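Local coordinates for protein VP5 (Halorubrum pleomorphic virus 2, PDB 6QGI) that is the envelope protein of a haloarchaeal pleomorphic virus and probably drives fusion of the viral membrane with that of the host cell, at residues T72-T75 against D76-A80; P467-D470 against S471-I474; I246-W249 against V250-Y254; L267-P270 against R271-A274; I474-E477 against E478-L482. All coordinates share one frame; numbering follows the deposited sequence.

Contact 1 of 5, residues T72-T75 against D76-A80; sequences TAYT and DAKIA
K78 N donates to Y74 O at 2.8 Å, a nearly straight i to i+4 bond (N-H...O angle 165°) of the alpha-helix 66-86. A77 N to A73 O at 3.0 Å, I79 N to T75 O at 3.1 Å and the longer D76 N to T72 O at 3.3 Å carry the same pattern over one turn. Several side-chain polar ends look elsewhere. D76 OD2 forms a salt bridge with R271, while K78 NZ is gripped by T469 O, H468 ND1 and N472 O; these bonds tie the turn to helix 270-279 and to the loop before helix 476-496. T72 OG1 and T75 OG1 bond back within their own helix, to G68 O and H71 O. Three acceptors on one buried ammonium would probably keep it charged. To reach them K78 runs out fully extended beyond CG; its chi1 of -75° sets CG beside the backbone N and so against Y74 O. Farther out the chain crosses the tyrosine at a slant, CE coming 3.7 Å from Y74 CD1. T75 and I79 are parallel neighbours on another side of the helix, their ends 3.8 Å apart from CG2 to CD1. The isoleucine bends over the peptide that its own backbone N binds: with CG1 beside its backbone N (chi1 -74°), the ethyl arm passes over the T75 carbonyl, placing CG1 3.2 Å and CD1 3.3 Å from T75 O.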
loop_
_atom_site.group_PDB
_atom_site.type_symbol
_atom_site.label_atom_id
_atom_site.label_comp_id
_atom_site.label_asym_id
_atom_site.label_seq_id
_atom_site.Cartn_x
_atom_site.Cartn_y
_atom_site.Cartn_z
ATOM N N THR A 72 15.373 -9.334 5.114
ATOM C CA THR A 72 14.672 -10.618 5.148
ATOM C C THR A 72 15.477 -11.657 4.358
ATOM O O THR A 72 15.696 -12.756 4.873
ATOM C CB THR A 72 13.233 -10.448 4.649
ATOM O OG1 THR A 72 12.599 -9.472 5.471
ATOM C CG2 THR A 72 12.427 -11.738 4.701
ATOM N N ALA A 73 15.954 -11.289 3.143
ATOM C CA ALA A 73 16.771 -12.145 2.279
ATOM C C ALA A 73 17.996 -12.644 3.027
ATOM O O ALA A 73 18.238 -13.851 3.047
ATOM C CB ALA A 73 17.188 -11.392 1.023
ATOM N N TYR A 74 18.707 -11.727 3.715
ATOM C CA TYR A 74 19.894 -12.032 4.507
ATOM C C TYR A 74 19.602 -12.992 5.671
ATOM O O TYR A 74 20.387 -13.906 5.882
ATOM C CB TYR A 74 20.523 -10.751 5.049
ATOM C CG TYR A 74 21.648 -10.184 4.212
ATOM C CD1 TYR A 74 22.810 -10.918 3.982
ATOM C CD2 TYR A 74 21.597 -8.879 3.731
ATOM C CE1 TYR A 74 23.866 -10.387 3.242
ATOM C CE2 TYR A 74 22.649 -8.336 2.997
ATOM C CZ TYR A 74 23.779 -9.096 2.751
ATOM O OH TYR A 74 24.818 -8.571 2.026
ATOM N N THR A 75 18.479 -12.805 6.402
ATOM C CA THR A 75 18.082 -13.670 7.523
ATOM C C THR A 75 17.989 -15.140 7.052
ATOM O O THR A 75 18.622 -15.998 7.661
ATOM C CB THR A 75 16.769 -13.168 8.164
ATOM O OG1 THR A 75 16.967 -11.849 8.677
ATOM C CG2 THR A 75 16.280 -14.064 9.290
ATOM N N ASP A 76 17.260 -15.407 5.946
ATOM C CA ASP A 76 17.065 -16.747 5.373
ATOM C C ASP A 76 18.348 -17.324 4.791
ATOM O O ASP A 76 18.577 -18.527 4.900
ATOM C CB ASP A 76 15.990 -16.718 4.275
ATOM C CG ASP A 76 14.560 -16.520 4.749
ATOM O OD1 ASP A 76 14.315 -16.629 5.975
ATOM O OD2 ASP A 76 13.684 -16.271 3.895
ATOM N N ALA A 77 19.159 -16.472 4.143
ATOM C CA ALA A 77 20.429 -16.844 3.524
ATOM C C ALA A 77 21.457 -17.229 4.580
ATOM O O ALA A 77 22.105 -18.268 4.433
ATOM C CB ALA A 77 20.951 -15.696 2.679
ATOM N N LYS A 78 21.590 -16.412 5.651
ATOM C CA LYS A 78 22.526 -16.659 6.750
ATOM C C LYS A 78 22.142 -17.919 7.530
ATOM O O LYS A 78 23.033 -18.719 7.808
ATOM C CB LYS A 78 22.642 -15.452 7.687
ATOM C CG LYS A 78 23.466 -14.318 7.085
ATOM C CD LYS A 78 23.578 -13.108 7.991
ATOM C CE LYS A 78 24.199 -11.962 7.239
ATOM N NZ LYS A 78 24.325 -10.770 8.100
ATOM N N ILE A 79 20.826 -18.126 7.826
ATOM C CA ILE A 79 20.332 -19.306 8.557
ATOM C C ILE A 79 20.714 -20.587 7.791
ATOM O O ILE A 79 21.331 -21.475 8.385
ATOM C CB ILE A 79 18.810 -19.225 8.875
ATOM C CG1 ILE A 79 18.566 -18.213 10.010
ATOM C CG2 ILE A 79 18.223 -20.603 9.256
ATOM C CD1 ILE A 79 17.189 -17.686 10.099
ATOM N N ALA A 80 20.410 -20.643 6.475
ATOM C CA ALA A 80 20.732 -21.778 5.603
ATOM C C ALA A 80 22.243 -22.006 5.509
ATOM O O ALA A 80 22.679 -23.157 5.467
ATOM C CB ALA A 80 20.159 -21.552 4.219
#

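Contact 2 of 5, residues P467-D470 against S471-I474; sequences PHTD and SNYI
A weakly bonded ST turn at T469 to S471 and the asparagine N472 fold the loop ahead of helix 476-496 back on itself. T469 OG1 is the acceptor of the turn, taking S471 N at 3.3 Å and also N472 N at 3.1 Å, both weak. The threonine can do this because its chi1 of 74° holds OG1 between its own N and carbonyl carbon. N472 returns the bonding with its amide: OD1 accepts T469 N at 2.7 Å, the donor tilted 33° from the carbonyl plane, and ND2 reaches P467 O in a short but bent, weak bond. One buried amide therefore ties two backbone sites of the incoming arm of the loop. The chain then turns at Y473, whose backbone is in the left-handed helical region, and the tyrosine ring comes to lie on H468 as an offset stack, centroids 4.0 Å apart and planes 29° from parallel. Y473 OH is held by E466 O, which fixes the far end of that ring. The overlap is uneven: Y473 CE2 sits over the middle of the imidazole, 3.6 Å above its plane, whereas H468 CE1 lies toward the rim of the tyrosine ring, 3.3 Å from Y473 CD2.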
loop_
_atom_site.group_PDB
_atom_site.type_symbol
_atom_site.label_atom_id
_atom_site.label_comp_id
_atom_site.label_asym_id
_atom_site.label_seq_id
_atom_site.Cartn_x
_atom_site.Cartn_y
_atom_site.Cartn_z
ATOM N N PRO A 467 20.127 -3.977 11.099
ATOM C CA PRO A 467 19.988 -4.499 9.734
ATOM C C PRO A 467 21.182 -5.367 9.377
ATOM O O PRO A 467 22.247 -5.180 9.947
ATOM C CB PRO A 467 19.919 -3.228 8.878
ATOM C CG PRO A 467 19.720 -2.102 9.855
ATOM C CD PRO A 467 20.436 -2.541 11.069
ATOM N N HIS A 468 20.993 -6.327 8.471
ATOM C CA HIS A 468 22.043 -7.238 8.039
ATOM C C HIS A 468 23.023 -6.579 7.089
ATOM O O HIS A 468 22.666 -5.695 6.306
ATOM C CB HIS A 468 21.442 -8.462 7.361
ATOM C CG HIS A 468 20.816 -9.443 8.292
ATOM N ND1 HIS A 468 21.536 -10.488 8.825
ATOM C CD2 HIS A 468 19.530 -9.556 8.683
ATOM C CE1 HIS A 468 20.678 -11.184 9.551
ATOM N NE2 HIS A 468 19.461 -10.652 9.508
ATOM N N THR A 469 24.265 -7.048 7.156
ATOM C CA THR A 469 25.432 -6.652 6.374
ATOM C C THR A 469 26.211 -7.929 6.099
ATOM O O THR A 469 25.859 -8.986 6.626
ATOM C CB THR A 469 26.292 -5.600 7.142
ATOM O OG1 THR A 469 27.014 -6.227 8.203
ATOM C CG2 THR A 469 25.494 -4.403 7.655
ATOM N N ASP A 470 27.275 -7.847 5.299
ATOM C CA ASP A 470 28.105 -9.015 5.021
ATOM C C ASP A 470 28.982 -9.408 6.224
ATOM O O ASP A 470 29.518 -10.506 6.227
ATOM C CB ASP A 470 28.977 -8.796 3.765
ATOM C CG ASP A 470 29.566 -7.405 3.563
ATOM O OD1 ASP A 470 29.690 -6.656 4.558
ATOM O OD2 ASP A 470 29.929 -7.078 2.407
ATOM N N SER A 471 29.177 -8.531 7.212
ATOM C CA SER A 471 30.022 -8.884 8.363
ATOM C C SER A 471 29.236 -9.095 9.679
ATOM O O SER A 471 29.843 -9.518 10.665
ATOM C CB SER A 471 31.104 -7.830 8.570
ATOM O OG SER A 471 30.543 -6.550 8.805
ATOM N N ASN A 472 27.912 -8.836 9.708
ATOM C CA ASN A 472 27.160 -8.979 10.960
ATOM C C ASN A 472 26.401 -10.327 11.080
ATOM O O ASN A 472 26.426 -11.141 10.154
ATOM C CB ASN A 472 26.199 -7.800 11.167
ATOM C CG ASN A 472 25.150 -7.613 10.126
ATOM O OD1 ASN A 472 24.902 -8.476 9.301
ATOM N ND2 ASN A 472 24.540 -6.464 10.162
ATOM N N TYR A 473 25.742 -10.545 12.256
ATOM C CA TYR A 473 24.977 -11.742 12.661
ATOM C C TYR A 473 25.871 -12.984 12.574
ATOM O O TYR A 473 25.539 -13.994 11.947
ATOM C CB TYR A 473 23.673 -11.869 11.859
ATOM C CG TYR A 473 22.645 -10.845 12.281
ATOM C CD1 TYR A 473 21.755 -11.112 13.316
ATOM C CD2 TYR A 473 22.592 -9.589 11.684
ATOM C CE1 TYR A 473 20.831 -10.159 13.738
ATOM C CE2 TYR A 473 21.636 -8.646 12.061
ATOM C CZ TYR A 473 20.765 -8.935 13.098
ATOM O OH TYR A 473 19.843 -8.021 13.524
ATOM N N ILE A 474 27.032 -12.871 13.235
ATOM C CA ILE A 474 28.079 -13.883 13.312
ATOM C C ILE A 474 28.195 -14.391 14.759
ATOM O O ILE A 474 29.052 -15.230 15.050
ATOM C CB ILE A 474 29.423 -13.322 12.762
ATOM C CG1 ILE A 474 29.936 -12.112 13.596
ATOM C CG2 ILE A 474 29.283 -12.960 11.274
ATOM C CD1 ILE A 474 31.443 -11.777 13.441
#

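Contact 3 of 5, residues I246-W249 against V250-Y254; sequences ISTW and VSNVY
V253 presses one methyl, CG2, into the flat hollow over the indole of W249, 3.7 Å from the centroid of the six-membered ring and 17° off its normal, a CH-pi contact. Its other methyl, CG1, stops at the outer end of the same ring, 4.0 Å from W249 CH2. The ring lies under the valine because W249 points CG away from its backbone N (chi1 -172°), which swings the indole forward along the helix. Both residues belong to the last turns of helix 225-253, where the straight V250 N to I246 O bond at 2.8 Å gives way to a weak V253 N to W249 O bond at 3.1 Å, as the chain nears Y254 and leaves the helix. V250 CG2 is a second bump: it lies against the carbonyl of I246, 3.1 Å from I246 O, and approaches W249 CE3 at 4.1 Å. The indole is pinned at its nitrogen, where NE1 donates to N472 O, and I474, from the loop before helix 476-496, packs on both W249 and V253. On the outer side, T248 and N252 lie parallel one turn apart, the methyl CG2 of T248 resting 3.8 Å from N252 ND2.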
loop_
_atom_site.group_PDB
_atom_site.type_symbol
_atom_site.label_atom_id
_atom_site.label_comp_id
_atom_site.label_asym_id
_atom_site.label_seq_id
_atom_site.Cartn_x
_atom_site.Cartn_y
_atom_site.Cartn_z
ATOM N N ILE A 246 26.385 -11.995 0.532
ATOM C CA ILE A 246 26.360 -13.298 1.198
ATOM C C ILE A 246 27.620 -14.089 0.796
ATOM O O ILE A 246 28.157 -14.803 1.640
ATOM C CB ILE A 246 25.027 -14.097 1.015
ATOM C CG1 ILE A 246 24.831 -15.147 2.135
ATOM C CG2 ILE A 246 24.857 -14.718 -0.382
ATOM C CD1 ILE A 246 24.477 -14.605 3.495
ATOM N N SER A 247 28.142 -13.883 -0.441
ATOM C CA SER A 247 29.384 -14.508 -0.920
ATOM C C SER A 247 30.576 -13.996 -0.108
ATOM O O SER A 247 31.540 -14.735 0.105
ATOM C CB SER A 247 29.594 -14.237 -2.406
ATOM O OG SER A 247 30.680 -14.999 -2.910
ATOM N N THR A 248 30.493 -12.727 0.349
ATOM C CA THR A 248 31.492 -12.071 1.191
ATOM C C THR A 248 31.291 -12.569 2.631
ATOM O O THR A 248 32.268 -12.923 3.284
ATOM C CB THR A 248 31.390 -10.536 1.048
ATOM O OG1 THR A 248 31.560 -10.183 -0.326
ATOM C CG2 THR A 248 32.418 -9.790 1.897
ATOM N N TRP A 249 30.025 -12.630 3.101
ATOM C CA TRP A 249 29.647 -13.085 4.444
ATOM C C TRP A 249 30.127 -14.515 4.704
ATOM O O TRP A 249 30.696 -14.767 5.761
ATOM C CB TRP A 249 28.125 -12.972 4.671
ATOM C CG TRP A 249 27.721 -13.237 6.093
ATOM C CD1 TRP A 249 27.677 -12.333 7.110
ATOM C CD2 TRP A 249 27.350 -14.500 6.662
ATOM N NE1 TRP A 249 27.320 -12.954 8.281
ATOM C CE2 TRP A 249 27.086 -14.280 8.031
ATOM C CE3 TRP A 249 27.210 -15.802 6.146
ATOM C CZ2 TRP A 249 26.690 -15.309 8.893
ATOM C CZ3 TRP A 249 26.816 -16.819 6.999
ATOM C CH2 TRP A 249 26.568 -16.570 8.357
ATOM N N VAL A 250 29.923 -15.430 3.735
ATOM C CA VAL A 250 30.339 -16.834 3.807
ATOM C C VAL A 250 31.874 -16.903 3.918
ATOM O O VAL A 250 32.377 -17.605 4.794
ATOM C CB VAL A 250 29.788 -17.676 2.614
ATOM C CG1 VAL A 250 30.393 -19.077 2.587
ATOM C CG2 VAL A 250 28.264 -17.769 2.663
ATOM N N SER A 251 32.603 -16.131 3.084
ATOM C CA SER A 251 34.071 -16.081 3.086
ATOM C C SER A 251 34.652 -15.568 4.415
ATOM O O SER A 251 35.721 -16.028 4.820
ATOM C CB SER A 251 34.580 -15.213 1.942
ATOM O OG SER A 251 34.343 -15.835 0.691
ATOM N N ASN A 252 33.956 -14.637 5.089
ATOM C CA ASN A 252 34.413 -14.064 6.359
ATOM C C ASN A 252 34.090 -14.966 7.565
ATOM O O ASN A 252 34.797 -14.912 8.575
ATOM C CB ASN A 252 33.790 -12.676 6.581
ATOM C CG ASN A 252 34.041 -11.651 5.494
ATOM O OD1 ASN A 252 34.874 -11.824 4.589
ATOM N ND2 ASN A 252 33.299 -10.552 5.551
ATOM N N VAL A 253 33.026 -15.782 7.456
ATOM C CA VAL A 253 32.508 -16.653 8.516
ATOM C C VAL A 253 33.121 -18.071 8.454
ATOM O O VAL A 253 33.433 -18.627 9.509
ATOM C CB VAL A 253 30.955 -16.665 8.431
ATOM C CG1 VAL A 253 30.325 -17.845 9.157
ATOM C CG2 VAL A 253 30.386 -15.357 8.954
ATOM N N TYR A 254 33.298 -18.638 7.240
ATOM C CA TYR A 254 33.841 -19.987 7.033
ATOM C C TYR A 254 35.227 -20.152 7.650
ATOM O O TYR A 254 36.173 -19.450 7.283
ATOM C CB TYR A 254 33.882 -20.348 5.544
ATOM C CG TYR A 254 33.963 -21.835 5.294
ATOM C CD1 TYR A 254 32.824 -22.634 5.362
ATOM C CD2 TYR A 254 35.169 -22.442 4.967
ATOM C CE1 TYR A 254 32.890 -24.006 5.129
ATOM C CE2 TYR A 254 35.244 -23.810 4.709
ATOM C CZ TYR A 254 34.102 -24.589 4.798
ATOM O OH TYR A 254 34.170 -25.935 4.560
#

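Contact 4 of 5, residues L267-P270 against R271-A274; sequences LVTP and RERA
A chi1 of 75° tucks T269 OG1 between its own backbone N and carbonyl carbon, facing the N-terminal end of helix 270-279, where it accepts E272 N at 2.9 Å with an N-H...O angle of 159°. T269 is thus the N-cap. E272, in turn, extends its chain with CG trans to its backbone N (chi1 -171°) and reaches back over the loop, so that the carboxylate lies across V268, OE1 3.4 Å from V268 CG1. The first helical bonds follow directly: R273 N to T269 O at 2.9 Å, close to linear, and A274 N to P270 O at 3.1 Å. P270 fills the first position of the helix, which has no i-4 acceptor within the helix, so a proline without an N-H fits there. The methyl of T269 packs on I79 and D76 of helix 66-86, and R271 stretches away from the cap to give its NE to L20 O. Threonine hydroxyl and carbonyl together therefore take up two of the N-H groups at the start of the helix, and the carboxylate of E272 in the first turn would probably be stabilised by the partial positive charge of that end.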
loop_
_atom_site.group_PDB
_atom_site.type_symbol
_atom_site.label_atom_id
_atom_site.label_comp_id
_atom_site.label_asym_id
_atom_site.label_seq_id
_atom_site.Cartn_x
_atom_site.Cartn_y
_atom_site.Cartn_z
ATOM N N LEU A 267 15.044 -21.267 15.658
ATOM C CA LEU A 267 14.600 -19.882 15.495
ATOM C C LEU A 267 13.506 -19.760 14.413
ATOM O O LEU A 267 13.622 -20.327 13.322
ATOM C CB LEU A 267 15.831 -18.977 15.196
ATOM C CG LEU A 267 15.677 -17.572 14.543
ATOM C CD1 LEU A 267 14.891 -16.624 15.386
ATOM C CD2 LEU A 267 17.016 -16.930 14.327
ATOM N N VAL A 268 12.425 -19.036 14.765
ATOM C CA VAL A 268 11.284 -18.731 13.898
ATOM C C VAL A 268 11.505 -17.299 13.407
ATOM O O VAL A 268 11.473 -16.360 14.212
ATOM C CB VAL A 268 9.907 -18.936 14.595
ATOM C CG1 VAL A 268 8.754 -18.660 13.634
ATOM C CG2 VAL A 268 9.783 -20.337 15.190
ATOM N N THR A 269 11.805 -17.154 12.099
ATOM C CA THR A 269 12.138 -15.886 11.439
ATOM C C THR A 269 10.983 -14.866 11.506
ATOM O O THR A 269 9.818 -15.281 11.509
ATOM C CB THR A 269 12.562 -16.115 9.964
ATOM O OG1 THR A 269 11.428 -16.394 9.138
ATOM C CG2 THR A 269 13.617 -17.192 9.803
ATOM N N PRO A 270 11.278 -13.534 11.510
ATOM C CA PRO A 270 10.190 -12.535 11.505
ATOM C C PRO A 270 9.226 -12.759 10.336
ATOM O O PRO A 270 8.014 -12.633 10.512
ATOM C CB PRO A 270 10.936 -11.205 11.374
ATOM C CG PRO A 270 12.285 -11.477 11.918
ATOM C CD PRO A 270 12.600 -12.872 11.489
ATOM N N ARG A 271 9.777 -13.169 9.167
ATOM C CA ARG A 271 9.053 -13.511 7.939
ATOM C C ARG A 271 8.105 -14.695 8.201
ATOM O O ARG A 271 6.924 -14.585 7.887
ATOM C CB ARG A 271 10.053 -13.839 6.810
ATOM C CG ARG A 271 9.415 -14.157 5.468
ATOM C CD ARG A 271 10.212 -15.196 4.703
ATOM N NE ARG A 271 9.664 -15.395 3.362
ATOM C CZ ARG A 271 10.182 -16.195 2.432
ATOM N NH1 ARG A 271 11.279 -16.897 2.691
ATOM N NH2 ARG A 271 9.614 -16.295 1.240
ATOM N N GLU A 272 8.615 -15.802 8.806
ATOM C CA GLU A 272 7.831 -16.999 9.143
ATOM C C GLU A 272 6.677 -16.657 10.102
ATOM O O GLU A 272 5.551 -17.079 9.849
ATOM C CB GLU A 272 8.725 -18.087 9.750
ATOM C CG GLU A 272 8.047 -19.438 9.929
ATOM C CD GLU A 272 8.862 -20.514 10.630
ATOM O OE1 GLU A 272 10.065 -20.285 10.900
ATOM O OE2 GLU A 272 8.293 -21.593 10.912
ATOM N N ARG A 273 6.957 -15.883 11.177
ATOM C CA ARG A 273 5.963 -15.443 12.163
ATOM C C ARG A 273 4.820 -14.661 11.482
ATOM O O ARG A 273 3.651 -14.936 11.765
ATOM C CB ARG A 273 6.627 -14.593 13.260
ATOM C CG ARG A 273 5.784 -14.448 14.523
ATOM C CD ARG A 273 6.423 -13.520 15.541
ATOM N NE ARG A 273 7.530 -14.157 16.261
ATOM C CZ ARG A 273 7.418 -14.719 17.462
ATOM N NH1 ARG A 273 6.257 -14.723 18.101
ATOM N NH2 ARG A 273 8.478 -15.278 18.036
ATOM N N ALA A 274 5.156 -13.728 10.557
ATOM C CA ALA A 274 4.171 -12.937 9.807
ATOM C C ALA A 274 3.353 -13.807 8.836
ATOM O O ALA A 274 2.176 -13.522 8.617
ATOM C CB ALA A 274 4.859 -11.819 9.049
#

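Contact 5 of 5, residues I474-E477 against E478-L482; sequences ITQE and EWDQL
T475 is in an extended conformation (psi 154°) and from Q476 onward the chain winds into helix 476-496, and the join is a capping box with T475 as N-cap and E478 as its partner. The first regular bonds are D480 N to Q476 O at 2.8 Å and Q481 N to E477 O at 2.9 Å. Within the box T475 OG1 gives its hydrogen to E478 OE2 at 3.0 Å, using the anti lone pair of the carboxylate oxygen, and receives E478 N in a weak bond at 3.4 Å. The same OE2 is also the target of weak bonds from T475 N and I474 N. E478 can fold back to all three because CG stands beside its backbone N (chi1 -77°) and the chain then runs out straight. OE1 is taken by Y473 N, so backbone and hydroxyl donors surround the carboxylate and would probably favour its ionised form. Behind the cap, W479 lays its rim against the N-cap carbonyl, CD1 3.2 Å from T475 O near the ring plane, while NE1 donates to Y473 O. The indole also packs on helix 66-86, at T75, K78 and I79, and on the loop residues V264 and L267. On the outer side Q476 bends at chi2 and leans across D480, its amide 27° from the carboxylate plane, with OE1 bonded to E263 N. Q476 NE2 drops onto D480 OD1 from above that plane at 3.0 Å, and Q476 CG lies 3.5 Å from D480 OD2.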
loop_
_atom_site.group_PDB
_atom_site.type_symbol
_atom_site.label_atom_id
_atom_site.label_comp_id
_atom_site.label_asym_id
_atom_site.label_seq_id
_atom_site.Cartn_x
_atom_site.Cartn_y
_atom_site.Cartn_z
ATOM N N ILE A 474 27.032 -12.871 13.235
ATOM C CA ILE A 474 28.079 -13.883 13.312
ATOM C C ILE A 474 28.195 -14.391 14.759
ATOM O O ILE A 474 29.052 -15.230 15.050
ATOM C CB ILE A 474 29.423 -13.322 12.762
ATOM C CG1 ILE A 474 29.936 -12.112 13.596
ATOM C CG2 ILE A 474 29.283 -12.960 11.274
ATOM C CD1 ILE A 474 31.443 -11.777 13.441
ATOM N N THR A 475 27.319 -13.891 15.660
ATOM C CA THR A 475 27.264 -14.283 17.073
ATOM C C THR A 475 25.843 -14.713 17.427
ATOM O O THR A 475 24.888 -14.251 16.801
ATOM C CB THR A 475 27.755 -13.156 18.026
ATOM O OG1 THR A 475 26.742 -12.162 18.197
ATOM C CG2 THR A 475 29.072 -12.521 17.595
ATOM N N GLN A 476 25.715 -15.576 18.453
ATOM C CA GLN A 476 24.450 -16.100 18.970
ATOM C C GLN A 476 23.594 -14.972 19.567
ATOM O O GLN A 476 22.387 -14.933 19.312
ATOM C CB GLN A 476 24.712 -17.197 20.023
ATOM C CG GLN A 476 23.469 -17.967 20.486
ATOM C CD GLN A 476 22.932 -18.898 19.432
ATOM O OE1 GLN A 476 23.563 -19.894 19.067
ATOM N NE2 GLN A 476 21.751 -18.593 18.920
ATOM N N GLU A 477 24.227 -14.056 20.339
ATOM C CA GLU A 477 23.591 -12.907 20.989
ATOM C C GLU A 477 22.797 -12.084 19.964
ATOM O O GLU A 477 21.620 -11.801 20.197
ATOM C CB GLU A 477 24.654 -12.042 21.692
ATOM C CG GLU A 477 24.085 -10.952 22.591
ATOM C CD GLU A 477 25.081 -10.010 23.251
ATOM O OE1 GLU A 477 26.277 -10.026 22.877
ATOM O OE2 GLU A 477 24.654 -9.242 24.143
ATOM N N GLU A 478 23.435 -11.760 18.812
ATOM C CA GLU A 478 22.860 -11.012 17.688
ATOM C C GLU A 478 21.577 -11.668 17.170
ATOM O O GLU A 478 20.572 -10.979 16.998
ATOM C CB GLU A 478 23.877 -10.903 16.540
ATOM C CG GLU A 478 24.977 -9.880 16.764
ATOM C CD GLU A 478 25.989 -9.831 15.637
ATOM O OE1 GLU A 478 25.789 -9.027 14.699
ATOM O OE2 GLU A 478 26.977 -10.599 15.683
ATOM N N TRP A 479 21.614 -12.998 16.949
ATOM C CA TRP A 479 20.494 -13.798 16.449
ATOM C C TRP A 479 19.368 -13.950 17.478
ATOM O O TRP A 479 18.198 -13.944 17.089
ATOM C CB TRP A 479 20.984 -15.172 16.003
ATOM C CG TRP A 479 21.630 -15.150 14.655
ATOM C CD1 TRP A 479 22.962 -15.240 14.383
ATOM C CD2 TRP A 479 20.970 -14.989 13.392
ATOM N NE1 TRP A 479 23.173 -15.182 13.025
ATOM C CE2 TRP A 479 21.967 -15.024 12.392
ATOM C CE3 TRP A 479 19.626 -14.828 13.004
ATOM C CZ2 TRP A 479 21.665 -14.906 11.028
ATOM C CZ3 TRP A 479 19.326 -14.726 11.653
ATOM C CH2 TRP A 479 20.336 -14.773 10.681
ATOM N N ASP A 480 19.722 -14.093 18.776
ATOM C CA ASP A 480 18.775 -14.207 19.890
ATOM C C ASP A 480 18.031 -12.873 20.087
ATOM O O ASP A 480 16.824 -12.871 20.353
ATOM C CB ASP A 480 19.498 -14.632 21.189
ATOM C CG ASP A 480 20.044 -16.060 21.225
ATOM O OD1 ASP A 480 19.710 -16.854 20.314
ATOM O OD2 ASP A 480 20.795 -16.386 22.173
ATOM N N GLN A 481 18.759 -11.747 19.914
ATOM C CA GLN A 481 18.232 -10.386 20.017
ATOM C C GLN A 481 17.249 -10.108 18.879
ATOM O O GLN A 481 16.215 -9.487 19.127
ATOM C CB GLN A 481 19.370 -9.356 20.008
ATOM C CG GLN A 481 19.035 -8.078 20.777
ATOM C CD GLN A 481 20.022 -6.949 20.570
ATOM O OE1 GLN A 481 20.924 -7.002 19.721
ATOM N NE2 GLN A 481 19.860 -5.885 21.342
ATOM N N LEU A 482 17.558 -10.586 17.643
ATOM C CA LEU A 482 16.689 -10.447 16.466
ATOM C C LEU A 482 15.342 -11.104 16.780
ATOM O O LEU A 482 14.296 -10.465 16.644
ATOM C CB LEU A 482 17.352 -11.085 15.214
ATOM C CG LEU A 482 16.598 -10.965 13.865
ATOM C CD1 LEU A 482 17.550 -10.705 12.723
ATOM C CD2 LEU A 482 15.789 -12.217 13.561
#

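All five contacts gather at one end of the elongated chain, where helices 66-86, 225-253, 270-279 and 476-496 meet. Contacts 1 and 5 each touch all the others; the centre of contact 1 lies 10 Å from that of contact 2, 11 Å from contact 4 and 13 Å from contacts 3 and 5. Contacts 2 and 5 share I474, so the folded loop runs straight into the capped helix; I474 CG2 also meets V253 CG2 of contact 3 at 3.5 Å. W479 of contact 5 wedges between contacts 1 and 4, its CZ2 3.5 Å from K78 CB and its CE3 3.6 Å from L267 CD2. Contact 4 touches neither contact 2 nor contact 3, the nearest atoms being about 7 Å and 11 Å apart.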